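Local coordinates for putative polysaccharide biosynthesis protein with aminopeptidase-like domain (Clostridium acetobutylicum, PDB 3K9T) that binds one zinc ion per subunit and probably takes part in making modified polysaccharides, and is not expected to be a peptidase despite its aminopeptidase-like domain, at residues A[105-109]-A[110-114]; A[195-198]-A[199-203]; A[327-330]-A[331-335]; A[401-404]-A[405-409]; A[412-415]-A[416-420]. All coordinates share one frame; numbering follows the deposited sequence. Where two conformers were deposited one is given.

Contact 1 (A[105-109]-A[110-114])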
loop_
_atom_site.group_PDB
_atom_site.type_symbol
_atom_site.label_atom_id
_atom_site.label_comp_id
_atom_site.label_asym_id
_atom_site.label_seq_id
_atom_site.Cartn_x
_atom_site.Cartn_y
_atom_site.Cartn_z
ATOM N N LYS A 105 -37.753 32.416 -40.257
ATOM C CA LYS A 105 -37.458 33.839 -40.212
ATOM C C LYS A 105 -36.575 34.318 -41.347
ATOM O O LYS A 105 -35.893 33.525 -41.992
ATOM C CB LYS A 105 -36.701 34.149 -38.926
ATOM C CG LYS A 105 -37.393 33.724 -37.636
ATOM C CD LYS A 105 -36.955 34.591 -36.441
ATOM C CE LYS A 105 -36.953 33.820 -35.127
ATOM N NZ LYS A 105 -37.141 34.720 -33.956
ATOM N N THR A 106 -36.616 35.625 -41.602
ATOM C CA THR A 106 -35.582 36.261 -42.399
ATOM C C THR A 106 -34.785 37.092 -41.429
ATOM O O THR A 106 -35.341 37.840 -40.648
ATOM C CB THR A 106 -36.085 37.145 -43.539
ATOM O OG1 THR A 106 -36.407 36.312 -44.655
ATOM C CG2 THR A 106 -34.977 38.109 -43.977
HETATM N N MSE A 107 -33.478 36.924 -41.444
HETATM C CA MSE A 107 -32.612 37.716 -40.603
HETATM C C MSE A 107 -31.344 38.104 -41.348
HETATM O O MSE A 107 -30.937 37.443 -42.317
HETATM C CB MSE A 107 -32.303 37.013 -39.271
HETATM C CG MSE A 107 -32.702 35.572 -39.194
HETATM SE SE MSE A 107 -32.394 34.883 -37.406
HETATM C CE MSE A 107 -33.929 33.752 -37.383
ATOM N N THR A 108 -30.764 39.219 -40.919
ATOM C CA THR A 108 -29.504 39.671 -41.460
ATOM C C THR A 108 -28.396 38.876 -40.757
ATOM O O THR A 108 -28.642 38.261 -39.711
ATOM C CB THR A 108 -29.312 41.185 -41.269
ATOM O OG1 THR A 108 -28.875 41.454 -39.934
ATOM C CG2 THR A 108 -30.622 41.953 -41.581
ATOM N N LEU A 109 -27.188 38.882 -41.329
ATOM C CA LEU A 109 -26.065 38.127 -40.755
ATOM C C LEU A 109 -25.859 38.469 -39.282
ATOM O O LEU A 109 -25.682 37.557 -38.444
ATOM C CB LEU A 109 -24.752 38.335 -41.535
ATOM C CG LEU A 109 -23.558 37.424 -41.141
ATOM C CD1 LEU A 109 -23.875 35.954 -41.311
ATOM C CD2 LEU A 109 -22.295 37.735 -41.920
ATOM N N ASP A 110 -25.909 39.768 -38.967
ATOM C CA ASP A 110 -25.700 40.232 -37.594
ATOM C C ASP A 110 -26.758 39.746 -36.601
ATOM O O ASP A 110 -26.456 39.581 -35.412
ATOM C CB ASP A 110 -25.624 41.743 -37.560
ATOM C CG ASP A 110 -24.454 42.270 -38.345
ATOM O OD1 ASP A 110 -23.340 41.715 -38.197
ATOM O OD2 ASP A 110 -24.654 43.233 -39.118
ATOM N N GLU A 111 -27.986 39.519 -37.078
ATOM C CA GLU A 111 -29.058 39.028 -36.196
ATOM C C GLU A 111 -28.937 37.504 -36.067
ATOM O O GLU A 111 -29.272 36.960 -35.026
ATOM C CB GLU A 111 -30.482 39.434 -36.669
ATOM C CG GLU A 111 -30.543 40.496 -37.745
ATOM C CD GLU A 111 -31.946 41.062 -37.999
ATOM O OE1 GLU A 111 -32.407 41.926 -37.214
ATOM O OE2 GLU A 111 -32.564 40.687 -39.024
ATOM N N LEU A 112 -28.461 36.838 -37.122
ATOM C CA LEU A 112 -28.253 35.384 -37.114
ATOM C C LEU A 112 -27.052 34.962 -36.249
ATOM O O LEU A 112 -27.141 33.985 -35.479
ATOM C CB LEU A 112 -28.057 34.854 -38.545
ATOM C CG LEU A 112 -28.095 33.343 -38.841
ATOM C CD1 LEU A 112 -29.377 32.667 -38.350
ATOM C CD2 LEU A 112 -27.924 33.112 -40.340
ATOM N N LYS A 113 -25.955 35.725 -36.361
ATOM C CA LYS A 113 -24.661 35.401 -35.716
ATOM C C LYS A 113 -24.751 34.867 -34.276
ATOM O O LYS A 113 -24.085 33.886 -33.942
ATOM C CB LYS A 113 -23.687 36.583 -35.780
ATOM C CG LYS A 113 -22.935 36.748 -37.115
ATOM C CD LYS A 113 -21.831 37.822 -36.988
ATOM C CE LYS A 113 -21.190 38.184 -38.338
ATOM N NZ LYS A 113 -19.998 39.085 -38.201
ATOM N N PRO A 114 -25.592 35.475 -33.425
ATOM C CA PRO A 114 -25.630 34.964 -32.056
ATOM C C PRO A 114 -26.134 33.521 -31.935
ATOM O O PRO A 114 -25.766 32.857 -30.978
ATOM C CB PRO A 114 -26.562 35.950 -31.330
ATOM C CG PRO A 114 -26.673 37.095 -32.227
ATOM C CD PRO A 114 -26.550 36.567 -33.602
HETATM O O HOH W 1 -25.749 42.028 -41.134
#
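The carboxylate of Glu-111 turns back to the end of the strand and takes the backbone N-H of Thr-108. The bond from Thr-108 N to Glu-111 OE2 is 3.0 Å long and nearly straight, 164° at the hydrogen. OE2 uses its anti lone pair, the one away from OE1. Thr-108 O accepts twice. Leu-112 N reaches it at 3.0 Å, close to the line of the carbonyl bond, and Glu-111 N comes from above the carbonyl plane. Lys-113 N bonds to Leu-109 O at 2.8 Å. A water accepts from Asp-110 N at 3.1 Å and has weak bonds to Asp-110 OD2 and Thr-108 OG1. Further out, Met-107 and Leu-112 cross at about a right angle, with selenium SE of Met-107 3.9 Å from CD1 of Leu-112. Both side chains also pack on Trp-137 and Val-156. CE of Lys-113 lies 3.7 Å from CG of Leu-109. Thr-108 is the N-cap of helix 109-112, which follows strand 103-108 of the insert's antiparallel sheet. The Glu-111 bond occupies the N-H at the cap, and its negative charge near the helix start probably suits the helix dipole.

Contact 2 (A[195-198]-A[199-203]). With ZN (zinc ion), chain B.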
loop_
_atom_site.group_PDB
_atom_site.type_symbol
_atom_site.label_atom_id
_atom_site.label_comp_id
_atom_site.label_asym_id
_atom_site.label_seq_id
_atom_site.Cartn_x
_atom_site.Cartn_y
_atom_site.Cartn_z
ATOM N N ASN A 195 -17.707 7.436 -32.430
ATOM C CA ASN A 195 -17.171 6.923 -31.177
ATOM C C ASN A 195 -18.138 7.209 -30.020
ATOM O O ASN A 195 -18.483 6.317 -29.213
ATOM C CB ASN A 195 -15.763 7.466 -30.887
ATOM C CG ASN A 195 -14.843 6.403 -30.190
ATOM O OD1 ASN A 195 -15.019 5.205 -30.385
ATOM N ND2 ASN A 195 -13.869 6.858 -29.401
ATOM N N ASP A 196 -18.637 8.437 -29.984
ATOM C CA ASP A 196 -19.629 8.856 -28.993
ATOM C C ASP A 196 -20.954 9.204 -29.732
ATOM O O ASP A 196 -21.083 10.333 -30.191
ATOM C CB ASP A 196 -19.059 10.057 -28.226
ATOM C CG ASP A 196 -20.030 10.629 -27.229
ATOM O OD1 ASP A 196 -20.879 9.859 -26.751
ATOM O OD2 ASP A 196 -19.969 11.849 -26.930
ATOM N N ASN A 197 -21.924 8.275 -29.884
ATOM C CA ASN A 197 -21.867 6.898 -29.344
ATOM C C ASN A 197 -22.537 5.803 -30.171
ATOM O O ASN A 197 -23.274 4.964 -29.610
ATOM C CB ASN A 197 -22.438 6.812 -27.910
ATOM C CG ASN A 197 -22.259 5.421 -27.290
ATOM O OD1 ASN A 197 -21.239 4.755 -27.495
ATOM N ND2 ASN A 197 -23.270 4.968 -26.543
ATOM N N LEU A 198 -22.259 5.766 -31.479
ATOM C CA LEU A 198 -22.698 4.619 -32.283
ATOM C C LEU A 198 -21.812 3.413 -31.969
ATOM O O LEU A 198 -22.212 2.290 -32.184
ATOM C CB LEU A 198 -22.692 4.893 -33.812
ATOM C CG LEU A 198 -23.796 5.845 -34.226
ATOM C CD1 LEU A 198 -23.771 6.095 -35.702
ATOM C CD2 LEU A 198 -25.172 5.302 -33.753
ATOM N N SER A 199 -20.604 3.619 -31.474
ATOM C CA SER A 199 -19.715 2.470 -31.215
ATOM C C SER A 199 -20.277 1.571 -30.089
ATOM O O SER A 199 -20.306 0.346 -30.205
ATOM C CB SER A 199 -18.305 2.958 -30.900
ATOM O OG SER A 199 -18.269 3.773 -29.732
ATOM N N GLY A 200 -20.773 2.190 -29.022
ATOM C CA GLY A 200 -21.324 1.422 -27.891
ATOM C C GLY A 200 -22.592 0.695 -28.281
ATOM O O GLY A 200 -22.832 -0.462 -27.877
ATOM N N VAL A 201 -23.409 1.396 -29.075
ATOM C CA VAL A 201 -24.666 0.868 -29.551
ATOM C C VAL A 201 -24.376 -0.353 -30.410
ATOM O O VAL A 201 -24.942 -1.402 -30.156
ATOM C CB VAL A 201 -25.506 1.908 -30.352
ATOM C CG1 VAL A 201 -26.727 1.218 -30.995
ATOM C CG2 VAL A 201 -25.940 3.003 -29.453
ATOM N N ALA A 202 -23.472 -0.230 -31.396
ATOM C CA ALA A 202 -23.192 -1.382 -32.278
ATOM C C ALA A 202 -22.486 -2.495 -31.525
ATOM O O ALA A 202 -22.795 -3.664 -31.772
ATOM C CB ALA A 202 -22.433 -0.995 -33.528
ATOM N N LEU A 203 -21.596 -2.159 -30.579
ATOM C CA LEU A 203 -20.868 -3.205 -29.829
ATOM C C LEU A 203 -21.793 -4.070 -28.977
ATOM O O LEU A 203 -21.751 -5.281 -29.038
ATOM C CB LEU A 203 -19.744 -2.609 -28.966
ATOM C CG LEU A 203 -19.095 -3.554 -27.943
ATOM C CD1 LEU A 203 -18.289 -4.508 -28.710
ATOM C CD2 LEU A 203 -18.232 -2.857 -26.881
HETATM ZN ZN ZN B . -21.286 12.764 -25.836
#
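Chi1 of Ser-199 is 62°, which sets OG between the backbone N and the carbonyl carbon and swings it back to Asn-195 O. OG donates to that carbonyl at 2.6 Å, tilted 16° from its plane. It also receives the N-H of Val-254, so the hydroxyl ties the helix start to a neighbouring loop. In Asn-197, CG stands opposite the backbone N (chi1 -174°), and the amide reaches forward along the helix. Its OD1 takes Gly-200 N at 3.0 Å, with the donor well above the amide plane. The other end of the amide, ND2, donates to Thr-186 OG1 and Tyr-187 O, which fixes its rotation. Val-201 CG2 packs 3.3 Å from Asn-197 O. Leu-198 O accepts from Ala-202 N at 2.9 Å, a regular helical bond. The peptide between Asp-196 and Asn-197 is cis, in the first turn of helix 194-211, part of a beta-alpha-beta unit with strands 181-187 and 219-225. Asp-196 OD2 binds the zinc ion at 1.9 Å, alongside His-190 and His-325, while OD1 bonds to Tyr-187 OH. The Asn-197 and Ser-199 bonds flank the wide, pi-type turn carrying this zinc ligand and probably help hold it.

Contact 3 (A[327-330]-A[331-335])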
loop_
_atom_site.group_PDB
_atom_site.type_symbol
_atom_site.label_atom_id
_atom_site.label_comp_id
_atom_site.label_asym_id
_atom_site.label_seq_id
_atom_site.Cartn_x
_atom_site.Cartn_y
_atom_site.Cartn_z
ATOM N N SER A 327 -18.000 16.998 -35.682
ATOM C CA SER A 327 -18.108 16.241 -36.912
ATOM C C SER A 327 -16.847 15.436 -37.241
ATOM O O SER A 327 -16.840 14.645 -38.163
ATOM C CB SER A 327 -18.427 17.199 -38.058
ATOM O OG SER A 327 -17.462 18.251 -38.153
ATOM N N ALA A 328 -15.770 15.656 -36.496
ATOM C CA ALA A 328 -14.524 14.905 -36.648
ATOM C C ALA A 328 -14.736 13.447 -36.181
ATOM O O ALA A 328 -14.078 12.529 -36.659
ATOM C CB ALA A 328 -13.413 15.596 -35.850
ATOM N N ASP A 329 -15.650 13.245 -35.234
ATOM C CA ASP A 329 -16.028 11.915 -34.781
ATOM C C ASP A 329 -16.959 11.266 -35.829
ATOM O O ASP A 329 -18.161 11.034 -35.587
ATOM C CB ASP A 329 -16.735 11.999 -33.425
ATOM C CG ASP A 329 -16.994 10.623 -32.805
ATOM O OD1 ASP A 329 -16.515 9.626 -33.383
ATOM O OD2 ASP A 329 -17.665 10.540 -31.747
ATOM N N ASN A 330 -16.363 10.951 -36.971
ATOM C CA ASN A 330 -17.060 10.427 -38.113
ATOM C C ASN A 330 -16.674 8.986 -38.444
ATOM O O ASN A 330 -15.913 8.363 -37.725
ATOM C CB ASN A 330 -16.755 11.345 -39.292
ATOM C CG ASN A 330 -15.292 11.414 -39.636
ATOM O OD1 ASN A 330 -14.538 10.459 -39.482
ATOM N ND2 ASN A 330 -14.880 12.562 -40.134
ATOM N N LEU A 331 -17.161 8.474 -39.570
ATOM C CA LEU A 331 -16.946 7.073 -39.928
ATOM C C LEU A 331 -15.466 6.666 -40.033
ATOM O O LEU A 331 -15.039 5.595 -39.545
ATOM C CB LEU A 331 -17.741 6.755 -41.201
ATOM C CG LEU A 331 -19.267 6.711 -40.990
ATOM C CD1 LEU A 331 -19.996 6.648 -42.327
ATOM C CD2 LEU A 331 -19.691 5.509 -40.040
ATOM N N CYS A 332 -14.673 7.541 -40.632
ATOM C CA CYS A 332 -13.237 7.289 -40.783
ATOM C C CYS A 332 -12.498 7.299 -39.455
ATOM O O CYS A 332 -11.372 6.852 -39.378
ATOM C CB CYS A 332 -12.602 8.255 -41.777
ATOM S SG CYS A 332 -12.653 7.572 -43.450
ATOM N N TYR A 333 -13.154 7.775 -38.402
ATOM C CA TYR A 333 -12.566 7.740 -37.057
ATOM C C TYR A 333 -12.741 6.360 -36.400
ATOM O O TYR A 333 -11.967 5.987 -35.516
ATOM C CB TYR A 333 -13.126 8.888 -36.181
ATOM C CG TYR A 333 -12.553 8.958 -34.794
ATOM C CD1 TYR A 333 -11.182 9.100 -34.580
ATOM C CD2 TYR A 333 -13.382 8.839 -33.673
ATOM C CE1 TYR A 333 -10.649 9.136 -33.258
ATOM C CE2 TYR A 333 -12.866 8.890 -32.377
ATOM C CZ TYR A 333 -11.504 9.049 -32.180
ATOM O OH TYR A 333 -10.999 9.085 -30.906
HETATM N N MSE A 334 -13.761 5.626 -36.833
HETATM C CA MSE A 334 -13.934 4.228 -36.468
HETATM C C MSE A 334 -12.782 3.394 -37.104
HETATM O O MSE A 334 -12.375 3.615 -38.233
HETATM C CB MSE A 334 -15.274 3.709 -36.993
HETATM C CG MSE A 334 -16.513 4.385 -36.425
HETATM SE SE MSE A 334 -16.487 4.085 -34.502
HETATM C CE MSE A 334 -15.445 5.587 -33.793
ATOM N N ASN A 335 -12.260 2.453 -36.343
ATOM C CA ASN A 335 -11.196 1.558 -36.760
ATOM C C ASN A 335 -11.680 0.107 -36.556
ATOM O O ASN A 335 -12.093 -0.245 -35.462
ATOM C CB ASN A 335 -9.980 1.838 -35.887
ATOM C CG ASN A 335 -8.848 0.943 -36.191
ATOM O OD1 ASN A 335 -8.801 -0.217 -35.749
ATOM N ND2 ASN A 335 -7.904 1.462 -36.953
#
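Tyr-333 N donates to Asn-330 O at 2.9 Å, with 145° at the hydrogen. The donor lies above the carbonyl plane and does not follow a lone pair. The same N-H has a second, weak bond to Asn-330 OD1 at 3.2 Å. Chi1 of Asn-330 is 61°, which folds the side-chain amide forward over the turn and lets OD1 approach the backbone nitrogens ahead. Asn-330 OD1 also lies 3.1 Å from Cys-332 N. Residues 331-333 form a short 3-10 turn, and Met-334 N, just after it, bonds to Leu-331 O. Asp-329, the centre of an inverse gamma turn, sends its carboxylate to the tyrosine. Asp-329 OD1 meets the ring at its edge, near the ring plane, 3.2 Å from CD2 of Tyr-333. The carboxylate and ring planes stand at right angles. Asp-329 OD1 and OD2 accept the backbone N-H groups of Asn-195 and Asp-196, so the carboxylate is held at both oxygens. Elsewhere, the ring of Tyr-333 meets that of Phe-321, and Leu-331 packs on Tyr-20 and Ile-23 of helix 12-26. The loop lies between strand 311-315 and helix 336-355. Asp-329 is a second-shell residue of the zinc site: it grips the backbone of the ligand Asp-196 rather than the metal. With both oxygens bonded to successive backbone N-H groups, its carboxylate probably helps position the zinc ligand.

Contact 4 (A[401-404]-A[405-409])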
loop_
_atom_site.group_PDB
_atom_site.type_symbol
_atom_site.label_atom_id
_atom_site.label_comp_id
_atom_site.label_asym_id
_atom_site.label_seq_id
_atom_site.Cartn_x
_atom_site.Cartn_y
_atom_site.Cartn_z
ATOM N N GLY A 401 -11.866 -23.354 -0.266
ATOM C CA GLY A 401 -13.265 -23.018 -0.234
ATOM C C GLY A 401 -13.501 -21.519 -0.204
ATOM O O GLY A 401 -14.599 -21.076 -0.448
ATOM N N LYS A 402 -12.467 -20.743 0.073
ATOM C CA LYS A 402 -12.608 -19.305 0.164
ATOM C C LYS A 402 -12.053 -18.560 -1.050
ATOM O O LYS A 402 -12.410 -17.432 -1.276
ATOM C CB LYS A 402 -11.944 -18.828 1.462
ATOM C CG LYS A 402 -12.758 -19.240 2.713
ATOM C CD LYS A 402 -12.037 -18.912 4.044
ATOM C CE LYS A 402 -11.557 -20.166 4.777
ATOM N NZ LYS A 402 -10.348 -19.925 5.617
ATOM N N ASN A 403 -11.178 -19.186 -1.827
ATOM C CA ASN A 403 -10.581 -18.518 -2.974
ATOM C C ASN A 403 -11.200 -18.871 -4.329
ATOM O O ASN A 403 -11.313 -20.031 -4.678
ATOM C CB ASN A 403 -9.104 -18.830 -3.039
ATOM C CG ASN A 403 -8.356 -18.328 -1.837
ATOM O OD1 ASN A 403 -8.169 -17.121 -1.622
ATOM N ND2 ASN A 403 -7.900 -19.256 -1.051
ATOM N N SER A 404 -11.550 -17.835 -5.088
ATOM C CA SER A 404 -12.100 -17.952 -6.439
ATOM C C SER A 404 -10.930 -18.154 -7.385
ATOM O O SER A 404 -9.786 -17.921 -7.025
ATOM C CB SER A 404 -12.851 -16.658 -6.831
ATOM O OG SER A 404 -11.970 -15.512 -6.967
ATOM N N LEU A 405 -11.211 -18.577 -8.601
ATOM C CA LEU A 405 -10.164 -18.714 -9.602
ATOM C C LEU A 405 -9.489 -17.357 -9.912
ATOM O O LEU A 405 -8.291 -17.307 -10.219
ATOM C CB LEU A 405 -10.729 -19.327 -10.896
ATOM C CG LEU A 405 -11.277 -20.744 -10.857
ATOM C CD1 LEU A 405 -11.540 -21.198 -12.274
ATOM C CD2 LEU A 405 -10.286 -21.683 -10.185
ATOM N N LEU A 406 -10.266 -16.275 -9.824
ATOM C CA LEU A 406 -9.768 -14.921 -10.055
ATOM C C LEU A 406 -8.783 -14.579 -8.936
ATOM O O LEU A 406 -7.726 -13.962 -9.169
ATOM C CB LEU A 406 -10.928 -13.912 -10.111
ATOM C CG LEU A 406 -10.631 -12.479 -10.573
ATOM C CD1 LEU A 406 -10.047 -12.470 -11.948
ATOM C CD2 LEU A 406 -11.880 -11.545 -10.454
ATOM N N ASP A 407 -9.110 -15.030 -7.733
ATOM C CA ASP A 407 -8.210 -14.838 -6.588
ATOM C C ASP A 407 -6.874 -15.518 -6.816
ATOM O O ASP A 407 -5.809 -14.961 -6.525
ATOM C CB ASP A 407 -8.840 -15.378 -5.301
ATOM C CG ASP A 407 -10.001 -14.514 -4.789
ATOM O OD1 ASP A 407 -10.097 -13.299 -5.117
ATOM O OD2 ASP A 407 -10.816 -15.069 -4.025
ATOM N N ILE A 408 -6.938 -16.722 -7.363
ATOM C CA ILE A 408 -5.756 -17.535 -7.579
ATOM C C ILE A 408 -4.969 -16.905 -8.742
ATOM O O ILE A 408 -3.736 -16.761 -8.672
ATOM C CB ILE A 408 -6.160 -19.036 -7.781
ATOM C CG1 ILE A 408 -6.882 -19.575 -6.530
ATOM C CG2 ILE A 408 -4.962 -19.928 -8.074
ATOM C CD1 ILE A 408 -7.698 -20.851 -6.786
ATOM N N ALA A 409 -5.679 -16.470 -9.778
ATOM C CA ALA A 409 -5.018 -15.848 -10.916
ATOM C C ALA A 409 -4.276 -14.611 -10.435
ATOM O O ALA A 409 -3.126 -14.394 -10.808
ATOM C CB ALA A 409 -6.002 -15.496 -11.992
#
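A capping box closes the start of helix 405-412, formed by Ser-404 at the N-cap and Asp-407 three residues on. Ser-404 OG accepts from Asp-407 N at 3.0 Å. In return, Asp-407 OD2 accepts from Ser-404 N at 3.1 Å in a nearly straight bond of 169°. That donor comes from above the carboxylate plane. The torsions suit the exchange. Chi1 of Ser-404 (67°) tucks OG between its own N and carbonyl carbon, facing the first turn, and chi1 of Asp-407 (-72°) carries the carboxylate back beside its own N. The helix belongs to the permutated winged helix-turn-helix domain, and the box lies by a short, weakly bonded strand at about 403-404. Leu-405 packs on Phe-416 and Ile-419 of the following helix, and Leu-406 N donates to Asn-356 OD1. Ser-404 O takes Ile-408 N at 3.1 Å. CG1 of Ile-408 lies 3.4 Å from the same oxygen. Asn-403 stands beside the box, its CB 4.1 Å from CB of Asp-407, and the amide and carboxylate planes are nearly perpendicular. Asn-403 ND2 points to another partner, donating to Met-398 O at the end of helix 389-398.

Contact 5 (A[412-415]-A[416-420])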
loop_
_atom_site.group_PDB
_atom_site.type_symbol
_atom_site.label_atom_id
_atom_site.label_comp_id
_atom_site.label_asym_id
_atom_site.label_seq_id
_atom_site.Cartn_x
_atom_site.Cartn_y
_atom_site.Cartn_z
ATOM N N SER A 412 -1.241 -15.704 -7.996
ATOM C CA SER A 412 -0.217 -16.370 -8.809
ATOM C C SER A 412 0.426 -15.448 -9.852
ATOM O O SER A 412 1.462 -15.767 -10.434
ATOM C CB SER A 412 -0.829 -17.602 -9.539
ATOM O OG SER A 412 -1.723 -17.252 -10.598
ATOM N N GLY A 413 -0.214 -14.331 -10.157
ATOM C CA GLY A 413 0.270 -13.504 -11.242
ATOM C C GLY A 413 0.040 -14.144 -12.597
ATOM O O GLY A 413 0.564 -13.676 -13.621
HETATM N N MSE A 414 -0.755 -15.205 -12.637
HETATM C CA MSE A 414 -0.953 -15.891 -13.900
HETATM C C MSE A 414 -2.236 -15.413 -14.553
HETATM O O MSE A 414 -3.141 -14.888 -13.906
HETATM C CB MSE A 414 -0.958 -17.417 -13.730
HETATM C CG MSE A 414 0.327 -18.013 -13.173
HETATM SE SE MSE A 414 0.100 -19.898 -12.930
HETATM C CE MSE A 414 1.894 -20.507 -12.737
ATOM N N GLU A 415 -2.276 -15.603 -15.858
ATOM C CA GLU A 415 -3.432 -15.328 -16.656
ATOM C C GLU A 415 -4.641 -16.210 -16.261
ATOM O O GLU A 415 -4.506 -17.379 -15.912
ATOM C CB GLU A 415 -3.051 -15.538 -18.111
ATOM C CG GLU A 415 -3.987 -14.886 -19.066
ATOM C CD GLU A 415 -4.867 -15.868 -19.702
ATOM O OE1 GLU A 415 -4.287 -16.835 -20.238
ATOM O OE2 GLU A 415 -6.105 -15.663 -19.679
ATOM N N PHE A 416 -5.828 -15.633 -16.349
ATOM C CA PHE A 416 -7.019 -16.288 -15.864
ATOM C C PHE A 416 -7.299 -17.623 -16.548
ATOM O O PHE A 416 -7.541 -18.612 -15.871
ATOM C CB PHE A 416 -8.242 -15.366 -15.960
ATOM C CG PHE A 416 -9.526 -16.024 -15.453
ATOM C CD1 PHE A 416 -9.837 -16.040 -14.117
ATOM C CD2 PHE A 416 -10.382 -16.666 -16.325
ATOM C CE1 PHE A 416 -10.986 -16.657 -13.676
ATOM C CE2 PHE A 416 -11.523 -17.293 -15.890
ATOM C CZ PHE A 416 -11.824 -17.301 -14.575
ATOM N N ARG A 417 -7.271 -17.680 -17.874
ATOM C CA ARG A 417 -7.530 -18.956 -18.537
ATOM C C ARG A 417 -6.581 -20.081 -18.129
ATOM O O ARG A 417 -6.965 -21.231 -18.105
ATOM C CB ARG A 417 -7.536 -18.805 -20.037
ATOM C CG ARG A 417 -8.705 -17.996 -20.544
ATOM C CD ARG A 417 -9.128 -18.486 -21.882
ATOM N NE ARG A 417 -10.130 -17.629 -22.495
ATOM C CZ ARG A 417 -11.045 -18.052 -23.367
ATOM N NH1 ARG A 417 -11.113 -19.344 -23.712
ATOM N NH2 ARG A 417 -11.902 -17.180 -23.888
ATOM N N ARG A 418 -5.342 -19.749 -17.808
ATOM C CA ARG A 418 -4.378 -20.759 -17.361
ATOM C C ARG A 418 -4.825 -21.442 -16.065
ATOM O O ARG A 418 -4.728 -22.666 -15.884
ATOM C CB ARG A 418 -3.056 -20.076 -17.109
ATOM C CG ARG A 418 -1.911 -20.972 -17.207
ATOM C CD ARG A 418 -0.642 -20.191 -17.143
ATOM N NE ARG A 418 0.398 -21.098 -16.724
ATOM C CZ ARG A 418 1.549 -20.733 -16.198
ATOM N NH1 ARG A 418 1.811 -19.449 -16.020
ATOM N NH2 ARG A 418 2.436 -21.672 -15.847
ATOM N N ILE A 419 -5.324 -20.613 -15.165
ATOM C CA ILE A 419 -5.868 -21.073 -13.917
ATOM C C ILE A 419 -7.128 -21.893 -14.173
ATOM O O ILE A 419 -7.286 -22.949 -13.604
ATOM C CB ILE A 419 -6.118 -19.884 -12.985
ATOM C CG1 ILE A 419 -4.770 -19.162 -12.707
ATOM C CG2 ILE A 419 -6.825 -20.342 -11.736
ATOM C CD1 ILE A 419 -3.655 -20.051 -12.229
ATOM N N LYS A 420 -7.981 -21.422 -15.077
ATOM C CA LYS A 420 -9.256 -22.063 -15.373
ATOM C C LYS A 420 -9.083 -23.464 -15.928
ATOM O O LYS A 420 -9.728 -24.429 -15.487
ATOM C CB LYS A 420 -10.026 -21.196 -16.377
ATOM C CG LYS A 420 -11.494 -21.552 -16.539
ATOM C CD LYS A 420 -11.720 -22.679 -17.547
ATOM C CE LYS A 420 -13.194 -22.820 -17.893
ATOM N NZ LYS A 420 -13.457 -24.049 -18.682
#
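Met-414, a selenomethionine, runs from the loop along Ile-419 and onto Arg-418. Met-414 CB is 4.1 Å from CD1 of Ile-419. Met-414 CG comes next to the guanidinium, 3.5 Å from NH1 of Arg-418. Selenium SE of Met-414 lies between the two neighbours, 3.8 Å from Ile-419 CD1. The methyl CE of Met-414 ends over one face of the Arg-418 guanidinium, 3.4 Å from NH2 and offset toward the rim. The chain is extended beyond CG (chi2 177°), which carries the methyl that far. Arg-418 NE forms a salt bridge with Asp-388, and Met-414 also packs on Trp-295 of the second subunit. The loop joins helices 405-412 and 416-428 of the permutated winged helix-turn-helix domain. It opens with an ST turn, in which Ser-412 OG accepts from Met-414 N. That OG also bonds to Ile-408 O and Ala-409 O. Gly-413, with positive phi, leaves the first helix. Glu-415 is the N-cap of the second, and its side chain bends at chi2 (-104°) to bring OE2 to Arg-417 N at 2.9 Å. The donor stands 65° out of the carboxylate plane. Glu-415 O accepts weakly from both Arg-418 N and Ile-419 N.

The contacts follow one another along the chain, each a local turn or helix start. Contact 1 lies in the insert and contacts 4 and 5 in the permutated winged helix-turn-helix domain, on opposite sides of the chain's centre; the centres of contacts 1 and 4 are 67 Å apart. Contacts 2 and 3 sit between them in the aminopeptidase-like part, with centres 11 Å apart. They touch, so the start of helix 194-211 and the loop before helix 336-355 meet beside the zinc ion. Contacts 4 and 5, centres 10 Å apart, begin the consecutive helices 405-412 and 416-428, packed together. Contact 2 stays about 22 Å from contact 1 and 15 Å from contact 5 (nearest atoms).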